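Local coordinates for protein Vlm2 (Streptomyces tsusimaensis, PDB 6ECC) that probably works as a phosphopantetheine-dependent nonribosomal peptide synthetase, here represented by its thioesterase domain, which would release the finished chain from its carrier, at residues 30-35 with 65-70. Residues are numbered along the deposited sequence; the frame is centred on the assembly and turned at random.
Sequences RLNPRG and GEIHGV
R30 and H68 form an antiparallel non-hydrogen-bonded pair, CA to CA 4.4 Å, where edge strand 27-30 meets strand 67-71 in the mixed sheet of an alpha/beta-hydrolase thioesterase domain. The close part of the contact begins just beyond the pair: L31 N gives a short, nearly straight bond (2.7 Å, 170°) to I67 O, and the side chain of N32 then takes over from the backbone. Its amide bonds twice to the backbone leading into strand 67-71: ND2 donates to G65 O at 2.8 Å, with that oxygen in the amide plane, while OD1 accepts from I67 N at 2.9 Å, the donor lying above the carbonyl plane. From the opposite face R30 NE also reaches N32 OD1, at 2.8 Å, so two donors satisfy this buried oxygen and the amide is unlikely to turn. Replacing N32 by an alanine removes both amide atoms, and would probably leave I67 N and G65 O without these mates and the R30 guanidinium freer to swing. L31 CD1 lies against the G69 backbone, 3.8 Å from G69 N; L31 CB and I67 CG2 add apolar packing, and both side chains also touch A58 of helix 55-60. I67 CG1 crosses the N32 amide. The other side is looser: E66 is exposed and lays CG over one guanidinium face, but E66 OE1 lies 4.1 Å from R30 NH1 and well out of the guanidinium plane, so only the charges are near. P33 to G35 are poorly ordered; a water donates to both P33 O and G65 O. With chi1 180° and a bend at chi2 (65°), R30 sets CD over one face of the H68 ring, 4.1 Å from the centroid, in a CH-pi contact.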
ATOM      1  N   ARG A  30       8.270   8.392   6.788  1.00 25.09           N
ATOM      2  CA  ARG A  30       8.134   7.508   7.953  1.00 26.24           C
ATOM      3  C   ARG A  30       6.735   7.647   8.525  1.00 32.23           C
ATOM      4  O   ARG A  30       6.267   8.761   8.748  1.00 36.82           O
ATOM      5  CB  ARG A  30       9.173   7.880   9.006  1.00 32.74           C
ATOM      6  CG  ARG A  30       9.118   7.015  10.273  1.00 44.83           C
ATOM      7  CD  ARG A  30       9.486   5.526   9.981  1.00 48.74           C
ATOM      8  NE  ARG A  30       9.624   4.791  11.224  1.00 57.19           N
ATOM      9  CZ  ARG A  30      10.785   4.605  11.844  1.00 69.97           C
ATOM     10  NH1 ARG A  30      11.919   5.070  11.311  1.00 62.92           N
ATOM     11  NH2 ARG A  30      10.805   3.931  12.985  1.00 83.68           N
ATOM     12  N   LEU A  31       6.057   6.533   8.777  1.00 27.91           N
ATOM     13  CA  LEU A  31       4.650   6.608   9.221  1.00 29.95           C
ATOM     14  C   LEU A  31       4.429   6.335  10.682  1.00 34.31           C
ATOM     15  O   LEU A  31       3.308   6.561  11.176  1.00 38.41           O
ATOM     16  CB  LEU A  31       3.763   5.616   8.481  1.00 31.10           C
ATOM     17  CG  LEU A  31       3.703   5.847   6.987  1.00 30.10           C
ATOM     18  CD1 LEU A  31       2.858   4.817   6.269  1.00 30.15           C
ATOM     19  CD2 LEU A  31       3.233   7.258   6.688  1.00 36.24           C
ATOM     20  N   ASN A  32       5.405   5.839  11.381  1.00 34.24           N
ATOM     21  CA  ASN A  32       5.228   5.521  12.772  1.00 42.10           C
ATOM     22  C   ASN A  32       6.393   6.025  13.608  1.00 50.44           C
ATOM     23  O   ASN A  32       7.439   6.365  13.059  1.00 43.49           O
ATOM     24  CB  ASN A  32       5.064   3.989  13.000  1.00 47.46           C
ATOM     25  CG  ASN A  32       6.386   3.171  12.719  1.00 43.53           C
ATOM     26  OD1 ASN A  32       7.238   3.549  11.883  1.00 36.54           O
ATOM     27  ND2 ASN A  32       6.519   2.029  13.393  1.00 41.58           N
ATOM     28  N   PRO A  33       6.280   6.048  14.947  1.00 73.00           N
ATOM     29  CA  PRO A  33       7.386   6.547  15.787  1.00 67.97           C
ATOM     30  C   PRO A  33       8.610   5.653  15.730  1.00 70.74           C
ATOM     31  O   PRO A  33       8.508   4.427  15.606  1.00 72.20           O
ATOM     32  CB  PRO A  33       6.792   6.530  17.198  1.00 84.37           C
ATOM     33  CG  PRO A  33       5.305   6.281  17.026  1.00 95.04           C
ATOM     34  CD  PRO A  33       5.132   5.571  15.739  1.00 85.60           C
ATOM     35  N   ARG A  34       9.778   6.278  15.857  1.00 85.58           N
ATOM     36  CA  ARG A  34      11.047   5.557  15.789  1.00 89.74           C
ATOM     37  C   ARG A  34      11.244   4.638  17.011  1.00 96.53           C
ATOM     38  O   ARG A  34      10.634   4.816  18.075  1.00 90.65           O
ATOM     39  CB  ARG A  34      12.206   6.559  15.656  1.00 70.36           C
ATOM     40  N   GLY A  35      12.087   3.608  16.831  1.00110.43           N
ATOM     41  CA  GLY A  35      12.580   2.817  17.947  1.00103.20           C
ATOM     42  C   GLY A  35      11.959   1.445  18.178  1.00104.95           C
ATOM     43  O   GLY A  35      12.339   0.781  19.156  1.00111.23           O
ATOM     44  N   GLY A  65       8.875  -2.794  13.256  1.00 32.07           N
ATOM     45  CA  GLY A  65       9.844  -1.748  13.532  1.00 34.23           C
ATOM     46  C   GLY A  65       9.482  -0.490  12.751  1.00 37.78           C
ATOM     47  O   GLY A  65       8.673   0.324  13.176  1.00 40.51           O
ATOM     48  N   GLU A  66      10.131  -0.312  11.618  1.00 29.38           N
ATOM     49  CA  GLU A  66      10.035   0.916  10.829  1.00 30.06           C
ATOM     50  C   GLU A  66       8.926   0.743   9.805  1.00 29.03           C
ATOM     51  O   GLU A  66       8.988  -0.193   8.990  1.00 30.97           O
ATOM     52  CB  GLU A  66      11.352   1.145  10.103  1.00 38.08           C
ATOM     53  CG  GLU A  66      12.545   1.418  11.042  1.00 50.18           C
ATOM     54  CD  GLU A  66      13.806   1.816  10.266  1.00 62.42           C
ATOM     55  OE1 GLU A  66      14.806   2.120  10.930  1.00 68.50           O
ATOM     56  OE2 GLU A  66      13.805   1.795   9.000  1.00 60.21           O
ATOM     57  N   ILE A  67       7.957   1.666   9.795  1.00 25.42           N
ATOM     58  CA  ILE A  67       6.872   1.627   8.807  1.00 27.50           C
ATOM     59  C   ILE A  67       7.035   2.866   7.960  1.00 26.40           C
ATOM     60  O   ILE A  67       6.991   3.979   8.491  1.00 28.65           O
ATOM     61  CB  ILE A  67       5.486   1.643   9.471  1.00 27.97           C
ATOM     62  CG1 ILE A  67       5.274   0.509  10.492  1.00 38.16           C
ATOM     63  CG2 ILE A  67       4.433   1.554   8.392  1.00 27.98           C
ATOM     64  CD1 ILE A  67       5.213  -0.809   9.854  1.00 49.49           C
ATOM     65  N   HIS A  68       7.184   2.682   6.673  1.00 25.09           N
ATOM     66  CA  HIS A  68       7.270   3.774   5.744  1.00 25.36           C
ATOM     67  C   HIS A  68       6.164   3.688   4.708  1.00 23.47           C
ATOM     68  O   HIS A  68       5.561   2.654   4.499  1.00 24.46           O
ATOM     69  CB  HIS A  68       8.583   3.743   4.971  1.00 26.01           C
ATOM     70  CG  HIS A  68       9.817   3.949   5.795  1.00 29.75           C
ATOM     71  ND1 HIS A  68      10.564   2.913   6.322  1.00 29.29           N
ATOM     72  CD2 HIS A  68      10.486   5.090   6.102  1.00 34.54           C
ATOM     73  CE1 HIS A  68      11.624   3.409   6.939  1.00 32.44           C
ATOM     74  NE2 HIS A  68      11.599   4.727   6.827  1.00 32.32           N
ATOM     75  N   GLY A  69       5.894   4.820   4.066  1.00 24.86           N
ATOM     76  CA  GLY A  69       5.071   4.834   2.854  1.00 24.71           C
ATOM     77  C   GLY A  69       5.842   5.594   1.793  1.00 26.89           C
ATOM     78  O   GLY A  69       6.676   6.425   2.113  1.00 28.96           O
ATOM     79  N   VAL A  70       5.565   5.282   0.525  1.00 23.99           N
ATOM     80  CA  VAL A  70       6.120   6.032  -0.581  1.00 23.71           C
ATOM     81  C   VAL A  70       5.073   7.033  -1.038  1.00 26.05           C
ATOM     82  O   VAL A  70       3.908   6.679  -1.303  1.00 26.33           O
ATOM     83  CB  VAL A  70       6.549   5.116  -1.744  1.00 25.77           C
ATOM     84  CG1 VAL A  70       7.094   5.995  -2.864  1.00 26.74           C
ATOM     85  CG2 VAL A  70       7.562   4.206  -1.260  1.00 29.56           C
TER
HETATM   86  O   HOH W   1       9.104   1.871  15.651  1.00 59.17           O